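Local coordinates for protein methyl transferase from Methanosarcina acetivorans (Methanosarcina acetivorans, PDB 6MRO) that binds S-adenosyl-L-homocysteine and calcium ions and is probably an S-adenosylmethionine-dependent methyltransferase with a Rossmann-like fold, at residues A[37-42]-A[103-108]; A[46-51]-A[77-82]; A[62-67]-A[83-88]. The protein carries 1 engineered substitution. All coordinates share one frame; numbering follows the deposited sequence.

Contact 1: residues A[37-42]-A[103-108]; sequences LDIGCG and VIDSGL. With SAH (S-adenosyl-L-homocysteine), chain B.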
loop_
_atom_site.group_PDB
_atom_site.type_symbol
_atom_site.label_atom_id
_atom_site.label_comp_id
_atom_site.label_asym_id
_atom_site.label_seq_id
_atom_site.Cartn_x
_atom_site.Cartn_y
_atom_site.Cartn_z
ATOM N N LEU A 37 -1.787 -8.308 3.667
ATOM C CA LEU A 37 -0.440 -7.746 3.715
ATOM C C LEU A 37 -0.469 -6.271 3.320
ATOM O O LEU A 37 -0.978 -5.920 2.255
ATOM C CB LEU A 37 0.484 -8.518 2.774
ATOM C CG LEU A 37 1.904 -7.973 2.598
ATOM C CD1 LEU A 37 2.737 -8.250 3.843
ATOM C CD2 LEU A 37 2.548 -8.674 1.415
ATOM N N ASP A 38 0.096 -5.417 4.156
ATOM C CA ASP A 38 0.245 -4.000 3.832
ATOM C C ASP A 38 1.705 -3.807 3.437
ATOM O O ASP A 38 2.589 -3.878 4.291
ATOM C CB ASP A 38 -0.148 -3.119 5.025
ATOM C CG ASP A 38 -0.052 -1.618 4.718
ATOM O OD1 ASP A 38 0.606 -1.245 3.734
ATOM O OD2 ASP A 38 -0.631 -0.801 5.474
ATOM N N ILE A 39 1.967 -3.612 2.133
ATOM C CA ILE A 39 3.339 -3.494 1.640
ATOM C C ILE A 39 3.773 -2.035 1.743
ATOM O O ILE A 39 3.051 -1.124 1.318
ATOM C CB ILE A 39 3.466 -4.042 0.199
ATOM C CG1 ILE A 39 2.447 -3.430 -0.749
ATOM C CG2 ILE A 39 3.301 -5.562 0.179
ATOM C CD1 ILE A 39 2.657 -3.881 -2.234
ATOM N N GLY A 40 4.939 -1.805 2.345
ATOM C CA GLY A 40 5.367 -0.447 2.635
ATOM C C GLY A 40 4.442 0.201 3.646
ATOM O O GLY A 40 3.943 1.304 3.420
ATOM N N CYS A 41 4.219 -0.480 4.770
ATOM C CA CYS A 41 3.149 -0.118 5.686
ATOM C C CYS A 41 3.444 1.128 6.519
ATOM O O CYS A 41 2.528 1.622 7.188
ATOM C CB CYS A 41 2.843 -1.285 6.616
ATOM S SG CYS A 41 4.260 -1.716 7.690
ATOM N N GLY A 42 4.675 1.620 6.529
ATOM C CA GLY A 42 4.945 2.811 7.323
ATOM C C GLY A 42 4.626 2.596 8.790
ATOM O O GLY A 42 4.854 1.516 9.347
ATOM N N VAL A 103 -3.707 -7.699 -0.563
ATOM C CA VAL A 103 -2.535 -6.835 -0.431
ATOM C C VAL A 103 -3.005 -5.395 -0.583
ATOM O O VAL A 103 -3.684 -5.068 -1.567
ATOM C CB VAL A 103 -1.445 -7.143 -1.473
ATOM C CG1 VAL A 103 -0.306 -6.102 -1.373
ATOM C CG2 VAL A 103 -0.892 -8.570 -1.278
ATOM N N ILE A 104 -2.635 -4.530 0.379
ATOM C CA ILE A 104 -2.894 -3.095 0.263
ATOM C C ILE A 104 -1.581 -2.350 0.078
ATOM O O ILE A 104 -0.545 -2.694 0.645
ATOM C CB ILE A 104 -3.706 -2.498 1.441
ATOM C CG1 ILE A 104 -2.937 -2.545 2.766
ATOM C CG2 ILE A 104 -5.078 -3.174 1.548
ATOM C CD1 ILE A 104 -3.601 -1.710 3.879
ATOM N N ASP A 105 -1.644 -1.286 -0.718
ATOM C CA ASP A 105 -0.456 -0.545 -1.139
ATOM C C ASP A 105 -0.865 0.921 -1.044
ATOM O O ASP A 105 -1.613 1.411 -1.888
ATOM C CB ASP A 105 -0.075 -0.986 -2.550
ATOM C CG ASP A 105 1.044 -0.178 -3.170
ATOM O OD1 ASP A 105 1.686 -0.768 -4.065
ATOM O OD2 ASP A 105 1.303 0.989 -2.791
ATOM N N SER A 106 -0.418 1.610 0.016
ATOM C CA SER A 106 -0.809 2.998 0.273
ATOM C C SER A 106 0.449 3.833 0.057
ATOM O O SER A 106 1.194 4.108 0.998
ATOM C CB SER A 106 -1.380 3.162 1.714
ATOM O OG SER A 106 -1.688 4.522 2.040
ATOM N N GLY A 107 0.700 4.213 -1.198
ATOM C CA GLY A 107 1.866 5.013 -1.520
ATOM C C GLY A 107 3.173 4.280 -1.782
ATOM O O GLY A 107 4.204 4.954 -1.983
ATOM N N LEU A 108 3.192 2.942 -1.793
ATOM C CA LEU A 108 4.449 2.257 -2.109
ATOM C C LEU A 108 4.701 2.223 -3.615
ATOM O O LEU A 108 5.782 2.603 -4.081
ATOM C CB LEU A 108 4.456 0.837 -1.535
ATOM C CG LEU A 108 5.688 -0.009 -1.921
ATOM C CD1 LEU A 108 7.015 0.691 -1.503
ATOM C CD2 LEU A 108 5.634 -1.447 -1.343
HETATM N N SAH B . 1.840 3.023 3.620
HETATM C CA SAH B . 2.337 4.026 4.579
HETATM C CB SAH B . 3.691 4.566 4.135
HETATM C CG SAH B . 3.708 5.068 2.691
HETATM S SD SAH B . 5.254 5.882 2.225
HETATM C C SAH B . 1.361 5.179 4.753
HETATM O O SAH B . 0.360 5.276 4.027
HETATM O OXT SAH B . 1.575 6.037 5.623
HETATM C "C5'" SAH B . 6.011 4.463 1.374
HETATM C "C4'" SAH B . 6.618 3.442 2.339
HETATM O "O4'" SAH B . 7.193 2.382 1.585
HETATM C "C3'" SAH B . 7.710 3.983 3.260
HETATM O "O3'" SAH B . 7.338 3.676 4.595
HETATM C "C2'" SAH B . 8.966 3.256 2.801
HETATM O "O2'" SAH B . 9.905 2.980 3.830
HETATM C "C1'" SAH B . 8.397 1.980 2.205
HETATM N N9 SAH B . 9.225 1.329 1.183
HETATM C C8 SAH B . 9.852 1.903 0.098
HETATM N N7 SAH B . 10.457 0.929 -0.604
HETATM C C5 SAH B . 10.206 -0.256 0.005
HETATM C C6 SAH B . 10.581 -1.566 -0.277
HETATM N N6 SAH B . 11.336 -1.844 -1.332
HETATM N N1 SAH B . 10.164 -2.574 0.552
HETATM C C2 SAH B . 9.374 -2.299 1.653
HETATM N N3 SAH B . 9.011 -1.002 1.945
HETATM C C4 SAH B . 9.417 -0.009 1.117
HETATM O O HOH W 1 1.157 0.707 2.011
#

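Contact 2: residues A[46-51]-A[77-82]; sequences NAIMLA and RHVKVN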
loop_
_atom_site.group_PDB
_atom_site.type_symbol
_atom_site.label_atom_id
_atom_site.label_comp_id
_atom_site.label_asym_id
_atom_site.label_seq_id
_atom_site.Cartn_x
_atom_site.Cartn_y
_atom_site.Cartn_z
ATOM N N ASN A 46 -3.049 2.051 8.301
ATOM C CA ASN A 46 -3.942 1.222 7.494
ATOM C C ASN A 46 -3.927 -0.223 7.971
ATOM O O ASN A 46 -4.966 -0.895 7.978
ATOM C CB ASN A 46 -3.553 1.288 6.022
ATOM C CG ASN A 46 -3.829 2.647 5.409
ATOM O OD1 ASN A 46 -4.852 3.263 5.704
ATOM N ND2 ASN A 46 -2.950 3.092 4.505
ATOM N N ALA A 47 -2.756 -0.714 8.373
ATOM C CA ALA A 47 -2.644 -2.104 8.805
ATOM C C ALA A 47 -3.448 -2.340 10.071
ATOM O O ALA A 47 -4.160 -3.344 10.186
ATOM C CB ALA A 47 -1.171 -2.457 9.030
ATOM N N ILE A 48 -3.376 -1.401 11.017
ATOM C CA ILE A 48 -4.145 -1.523 12.248
ATOM C C ILE A 48 -5.635 -1.472 11.944
ATOM O O ILE A 48 -6.434 -2.205 12.533
ATOM C CB ILE A 48 -3.712 -0.428 13.245
ATOM C CG1 ILE A 48 -2.295 -0.728 13.759
ATOM C CG2 ILE A 48 -4.695 -0.338 14.403
ATOM C CD1 ILE A 48 -1.650 0.416 14.533
ATOM N N MET A 49 -6.032 -0.624 11.002
ATOM C CA MET A 49 -7.442 -0.550 10.640
ATOM C C MET A 49 -7.943 -1.897 10.121
ATOM O O MET A 49 -9.024 -2.366 10.511
ATOM C CB MET A 49 -7.642 0.559 9.607
ATOM C CG MET A 49 -9.087 0.838 9.306
ATOM S SD MET A 49 -9.594 -0.182 7.922
ATOM C CE MET A 49 -8.661 0.560 6.584
ATOM N N LEU A 50 -7.175 -2.534 9.242
ATOM C CA LEU A 50 -7.574 -3.843 8.724
ATOM C C LEU A 50 -7.671 -4.862 9.848
ATOM O O LEU A 50 -8.588 -5.690 9.877
ATOM C CB LEU A 50 -6.571 -4.320 7.674
ATOM C CG LEU A 50 -6.683 -3.639 6.306
ATOM C CD1 LEU A 50 -5.782 -4.315 5.277
ATOM C CD2 LEU A 50 -8.118 -3.655 5.855
ATOM N N ALA A 51 -6.719 -4.806 10.789
ATOM C CA ALA A 51 -6.726 -5.708 11.932
ATOM C C ALA A 51 -7.950 -5.491 12.808
ATOM O O ALA A 51 -8.522 -6.454 13.331
ATOM C CB ALA A 51 -5.433 -5.527 12.738
ATOM N N ARG A 77 -2.958 0.293 21.031
ATOM C CA ARG A 77 -4.357 0.179 20.648
ATOM C C ARG A 77 -4.900 -1.241 20.779
ATOM O O ARG A 77 -5.995 -1.518 20.274
ATOM C CB ARG A 77 -4.543 0.694 19.225
ATOM C CG ARG A 77 -4.104 2.134 19.093
ATOM C CD ARG A 77 -3.914 2.538 17.654
ATOM N NE ARG A 77 -3.489 3.931 17.548
ATOM C CZ ARG A 77 -3.349 4.586 16.397
ATOM N NH1 ARG A 77 -3.593 3.972 15.247
ATOM N NH2 ARG A 77 -2.954 5.851 16.400
ATOM N N HIS A 78 -4.159 -2.135 21.439
ATOM C CA HIS A 78 -4.633 -3.477 21.780
ATOM C C HIS A 78 -5.052 -4.256 20.537
ATOM O O HIS A 78 -6.114 -4.878 20.488
ATOM C CB HIS A 78 -5.771 -3.409 22.799
ATOM C CG HIS A 78 -5.488 -2.477 23.935
ATOM N ND1 HIS A 78 -4.651 -2.810 24.979
ATOM C CD2 HIS A 78 -5.900 -1.208 24.173
ATOM C CE1 HIS A 78 -4.574 -1.794 25.820
ATOM N NE2 HIS A 78 -5.321 -0.809 25.353
ATOM N N VAL A 79 -4.193 -4.260 19.551
ATOM C CA VAL A 79 -4.469 -4.943 18.325
ATOM C C VAL A 79 -3.268 -5.785 17.943
ATOM O O VAL A 79 -2.181 -5.413 18.158
ATOM C CB VAL A 79 -4.776 -3.909 17.222
ATOM C CG1 VAL A 79 -4.950 -4.587 15.906
ATOM C CG2 VAL A 79 -5.980 -3.096 17.543
ATOM N N LYS A 80 -3.499 -6.939 17.362
ATOM C CA LYS A 80 -2.437 -7.795 16.977
ATOM C C LYS A 80 -2.148 -7.638 15.512
ATOM O O LYS A 80 -3.019 -7.784 14.721
ATOM C CB LYS A 80 -2.822 -9.251 17.187
ATOM C CG LYS A 80 -3.141 -9.647 18.605
ATOM C CD LYS A 80 -1.951 -9.525 19.551
ATOM C CE LYS A 80 -2.212 -9.981 20.969
ATOM N NZ LYS A 80 -0.986 -9.788 21.791
ATOM N N VAL A 81 -0.921 -7.299 15.173
ATOM C CA VAL A 81 -0.484 -7.177 13.813
ATOM C C VAL A 81 0.924 -7.708 13.744
ATOM O O VAL A 81 1.657 -7.511 14.664
ATOM C CB VAL A 81 -0.433 -5.736 13.294
ATOM C CG1 VAL A 81 0.060 -5.716 11.867
ATOM C CG2 VAL A 81 -1.750 -5.043 13.391
ATOM N N ASN A 82 1.281 -8.368 12.649
ATOM C CA ASN A 82 2.621 -8.907 12.395
ATOM C C ASN A 82 3.409 -7.876 11.580
ATOM O O ASN A 82 3.378 -7.870 10.350
ATOM C CB ASN A 82 2.497 -10.251 11.680
ATOM C CG ASN A 82 3.831 -10.896 11.361
ATOM O OD1 ASN A 82 4.765 -10.867 12.155
ATOM N ND2 ASN A 82 3.913 -11.505 10.182
#

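Contact 3: residues A[62-67]-A[83-88]; sequences LAKRAI and FIVGNV. Engineered in segment 62-67: Arg65 (natural residue Asp). With SAH (S-adenosyl-L-homocysteine), chain B.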
loop_
_atom_site.group_PDB
_atom_site.type_symbol
_atom_site.label_atom_id
_atom_site.label_comp_id
_atom_site.label_asym_id
_atom_site.label_seq_id
_atom_site.Cartn_x
_atom_site.Cartn_y
_atom_site.Cartn_z
ATOM N N LEU A 62 10.694 -1.165 4.843
ATOM C CA LEU A 62 12.155 -1.113 4.912
ATOM C C LEU A 62 12.656 -0.400 6.166
ATOM O O LEU A 62 13.740 -0.714 6.666
ATOM C CB LEU A 62 12.704 -0.407 3.673
ATOM C CG LEU A 62 12.926 -1.214 2.401
ATOM C CD1 LEU A 62 13.382 -0.263 1.291
ATOM C CD2 LEU A 62 13.966 -2.307 2.648
ATOM N N ALA A 63 11.891 0.542 6.694
ATOM C CA ALA A 63 12.372 1.440 7.742
ATOM C C ALA A 63 12.114 0.825 9.110
ATOM O O ALA A 63 10.959 0.671 9.509
ATOM C CB ALA A 63 11.674 2.791 7.622
ATOM N N LYS A 64 13.184 0.508 9.853
ATOM C CA LYS A 64 12.983 -0.049 11.184
ATOM C C LYS A 64 12.258 0.931 12.092
ATOM O O LYS A 64 11.462 0.519 12.942
ATOM C CB LYS A 64 14.313 -0.462 11.817
ATOM C CG LYS A 64 15.208 -1.296 10.930
ATOM C CD LYS A 64 16.516 -1.647 11.645
ATOM C CE LYS A 64 17.193 -0.395 12.180
ATOM N NZ LYS A 64 17.592 0.556 11.094
ATOM N N ARG A 65 12.531 2.233 11.942
ATOM C CA ARG A 65 11.849 3.224 12.769
ATOM C C ARG A 65 10.341 3.184 12.551
ATOM O O ARG A 65 9.563 3.234 13.513
ATOM C CB ARG A 65 12.408 4.618 12.478
ATOM C CG ARG A 65 11.571 5.775 13.018
ATOM C CD ARG A 65 11.611 5.823 14.521
ATOM N NE ARG A 65 10.999 7.037 15.055
ATOM C CZ ARG A 65 11.657 8.170 15.291
ATOM N NH1 ARG A 65 12.954 8.254 15.021
ATOM N NH2 ARG A 65 11.020 9.222 15.788
ATOM N N ALA A 66 9.904 3.092 11.293
ATOM C CA ALA A 66 8.472 3.018 11.033
ATOM C C ALA A 66 7.880 1.742 11.625
ATOM O O ALA A 66 6.835 1.777 12.290
ATOM C CB ALA A 66 8.213 3.101 9.528
ATOM N N ILE A 67 8.543 0.602 11.394
ATOM C CA ILE A 67 8.070 -0.665 11.953
ATOM C C ILE A 67 8.029 -0.603 13.482
ATOM O O ILE A 67 7.058 -1.051 14.108
ATOM C CB ILE A 67 8.936 -1.832 11.434
ATOM C CG1 ILE A 67 8.675 -2.067 9.923
ATOM C CG2 ILE A 67 8.696 -3.119 12.262
ATOM C CD1 ILE A 67 7.211 -2.346 9.562
ATOM N N PHE A 83 4.117 -6.980 12.273
ATOM C CA PHE A 83 4.912 -5.940 11.620
ATOM C C PHE A 83 6.348 -6.424 11.461
ATOM O O PHE A 83 6.976 -6.856 12.440
ATOM C CB PHE A 83 4.895 -4.641 12.433
ATOM C CG PHE A 83 3.651 -3.813 12.245
ATOM C CD1 PHE A 83 3.320 -3.299 11.001
ATOM C CD2 PHE A 83 2.820 -3.540 13.324
ATOM C CE1 PHE A 83 2.177 -2.532 10.834
ATOM C CE2 PHE A 83 1.688 -2.777 13.169
ATOM C CZ PHE A 83 1.360 -2.272 11.917
ATOM N N ILE A 84 6.874 -6.363 10.242
ATOM C CA ILE A 84 8.217 -6.870 9.990
ATOM C C ILE A 84 8.990 -5.894 9.119
ATOM O O ILE A 84 8.431 -5.248 8.224
ATOM C CB ILE A 84 8.207 -8.286 9.360
ATOM C CG1 ILE A 84 7.580 -8.298 7.971
ATOM C CG2 ILE A 84 7.490 -9.282 10.265
ATOM C CD1 ILE A 84 7.564 -9.689 7.355
ATOM N N VAL A 85 10.283 -5.774 9.411
ATOM C CA VAL A 85 11.201 -5.017 8.575
ATOM C C VAL A 85 11.587 -5.894 7.397
ATOM O O VAL A 85 11.999 -7.046 7.585
ATOM C CB VAL A 85 12.446 -4.593 9.372
ATOM C CG1 VAL A 85 13.424 -3.873 8.458
ATOM C CG2 VAL A 85 12.060 -3.703 10.559
ATOM N N GLY A 86 11.475 -5.360 6.193
ATOM C CA GLY A 86 11.753 -6.175 5.024
ATOM C C GLY A 86 11.576 -5.399 3.740
ATOM O O GLY A 86 11.036 -4.285 3.717
ATOM N N ASN A 87 12.034 -6.026 2.661
ATOM C CA ASN A 87 12.032 -5.453 1.322
ATOM C C ASN A 87 10.984 -6.170 0.482
ATOM O O ASN A 87 11.063 -7.386 0.307
ATOM C CB ASN A 87 13.410 -5.602 0.685
ATOM C CG ASN A 87 13.583 -4.747 -0.535
ATOM O OD1 ASN A 87 12.628 -4.477 -1.276
ATOM N ND2 ASN A 87 14.816 -4.314 -0.765
ATOM N N VAL A 88 10.023 -5.416 -0.051
ATOM C CA VAL A 88 8.962 -6.009 -0.860
ATOM C C VAL A 88 9.541 -6.660 -2.110
ATOM O O VAL A 88 9.009 -7.658 -2.605
ATOM C CB VAL A 88 7.904 -4.937 -1.192
ATOM C CG1 VAL A 88 6.997 -5.381 -2.348
ATOM C CG2 VAL A 88 7.076 -4.640 0.059
HETATM N N SAH B . 1.840 3.023 3.620
HETATM C CA SAH B . 2.337 4.026 4.579
HETATM C CB SAH B . 3.691 4.566 4.135
HETATM C CG SAH B . 3.708 5.068 2.691
HETATM S SD SAH B . 5.254 5.882 2.225
HETATM C C SAH B . 1.361 5.179 4.753
HETATM O O SAH B . 0.360 5.276 4.027
HETATM O OXT SAH B . 1.575 6.037 5.623
HETATM C "C5'" SAH B . 6.011 4.463 1.374
HETATM C "C4'" SAH B . 6.618 3.442 2.339
HETATM O "O4'" SAH B . 7.193 2.382 1.585
HETATM C "C3'" SAH B . 7.710 3.983 3.260
HETATM O "O3'" SAH B . 7.338 3.676 4.595
HETATM C "C2'" SAH B . 8.966 3.256 2.801
HETATM O "O2'" SAH B . 9.905 2.980 3.830
HETATM C "C1'" SAH B . 8.397 1.980 2.205
HETATM N N9 SAH B . 9.225 1.329 1.183
HETATM C C8 SAH B . 9.852 1.903 0.098
HETATM N N7 SAH B . 10.457 0.929 -0.604
HETATM C C5 SAH B . 10.206 -0.256 0.005
HETATM C C6 SAH B . 10.581 -1.566 -0.277
HETATM N N6 SAH B . 11.336 -1.844 -1.332
HETATM N N1 SAH B . 10.164 -2.574 0.552
HETATM C C2 SAH B . 9.374 -2.299 1.653
HETATM N N3 SAH B . 9.011 -1.002 1.945
HETATM C C4 SAH B . 9.417 -0.009 1.117
#

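Contact 1: residues A[37-42]-A[103-108]
Ile104 carries CG1 between its N and carbonyl carbon (chi1 66°), while Asp38 swings CG opposite its N (chi1 -178°); these torsions lay the end of the isoleucine obliquely against the carboxylate, CD1 being 3.5 Å from Asp38 OD2. The backbones pair as parallel strands, their short axes 28° apart: Ile104 N donates to Leu37 O at 2.9 Å, and Ile104 O accepts from Ile39 N at 3.1 Å. On the other face Ile39 packs CD1 on Val103 CG1 at 3.8 Å, the two side chains crossing at about a right angle, and Leu108 CD2 comes up to Ile39 CB. Beyond the last pair the strands part, and a water accepts from Ser106 N and lies 2.7 Å from Asp38 OD1 and Ile39 O. These neighbouring parallel strands of a Rossmann-like sheet end side by side, the first running into the glycine-rich turn Gly40-Cys41-Gly42 that holds the amino acid part of S-adenosyl-L-homocysteine, as in class I S-adenosylmethionine-dependent methyltransferases. The ligand's amino N gives hydrogen bonds to Gly40 O at 2.7 Å and Ser106 O at 2.9 Å, and Ser106 OG donates to its carboxylate O. A CB on Gly40 would collide with the ribose O4'. Asp105 turns its carboxylate to Tyr134 and Phe109 N. Strand 56-61 flanks 37-39 on its other edge; helix 45-51 covers the face of Asp38 and Ile104, helix 114-127 that of Ile39 and Asp105.

Contact 2: residues A[46-51]-A[77-82]
Apolar packing of a helix against a loop joins Ala51 and Ile48 of helix 45-51 to Val79 and Val81, which lie between helix 64-76 and strand 82-85, beside that edge strand of the sheet. The 269 Å² buried between the segments comes mostly from apolar side chains, and none of their polar groups bond one another. Ala51 CB is the centre of it: Val79 CG1 presses on it at 3.3 Å, tighter than usual for two carbons, and Val81 CG2 meets it at 3.8 Å. Val79 reaches it with the branch that stands opposite its backbone N (chi1 175°), whereas Val81 uses the other branch, the one beside its N. Ile48 adds looser contacts, its CG2 to Val79 CG2 and its CG1 to Val81 CG2, both at 4.4 Å. One turn before Ala51, Ala47 CB lies 4.5 Å from Val81 CG1. Helix 64-76 ends in a Schellman motif, with His78 at positive phi as the C-prime residue and Val79 N bonded to Ala74 O, after which the chain passes along helix 45-51. Both helices connect parallel strands of a Rossmann-like sheet, and helix 45-51 follows the glycine-rich turn after the first strand, as in class I methyltransferases. Ile48 also extends CD1 to 4.1 Å from Arg77 NH1, meeting the extended arginine chain, which lies at the margin, at about a right angle. That guanidinium is held by a salt bridge from NH1 to Glu45, and Lys52 NZ bonds Arg77 O. Toward the sheet, Val57 of strand 56-61 touches Ala47, Ala51 and Val81 alike.

Contact 3: residues A[62-67]-A[83-88]
The two backbones come closest at Leu62 and Gly86, whose CA atoms are 5.1 Å apart, and again at Ile67 and Phe83, at 6.2 Å. Between these points segment 62-67 turns into helix 64-76, with Ala63 at the N-cap, while 83-85 runs as an edge strand that leads into the ligand loop; both belong to the beta-alpha-beta unit of strand 56-61, helix 64-76 and strand 82-85. Leu62 N and Gly86 O are near, but the angle is too poor for a hydrogen bond. Side chains pack on each other and on backbone carbonyls. Val85 fits its CG2 against Ile67 CB at 3.7 Å and its CG1 against Leu62 O, with Lys64 CG crossing it at a slant. Ile67 folds CD1 (chi2 -57°) down to 3.4 Å from Ile84 O, and its CG2 meets Phe83 CB. The Leu62 and Asn87 side chains run next to each other in a common direction, with Leu62 CD2 3.9 Å from Asn87 CB. Leu62 also spreads CG and CD1 over one face of the adenine of S-adenosyl-L-homocysteine, CD1 being 3.4 Å from ligand C5. An alanine in place of Leu62 is likely to strip most of this residue's cover from that face and leave Asn87 CB without its neighbour. At the base's edge, Asn87 OD1, which also accepts from Leu89 N, accepts from ligand N6 at 2.9 Å, and Val88 N donates to ligand N1 at 2.9 Å, almost straight at 174°. This acceptor and donor together match the hydrogen-bonding pattern of adenine.

All three contacts lie within the methyltransferase domain. Contact 1, about 2 Å from the geometric centre of the chain, spans the longest stretch of sequence and encloses contacts 2 and 3, whose segments alternate. Centres are about 13 Å apart for contacts 1 and 2, 11 Å for 1 and 3, and 15 Å for 2 and 3. Contacts 1 and 3 place the loops after strands 35-39, 82-85 and 100-106 on one ligand, the former at its amino acid end, the latter at its adenine; Leu108 and Val88 meet between them. Contact 2 packs helix 45-51 against the chain leading into strand 82-85; its packed side chains lie farther from the ligand (Ala47 about 8 Å), although Asn46 touches it.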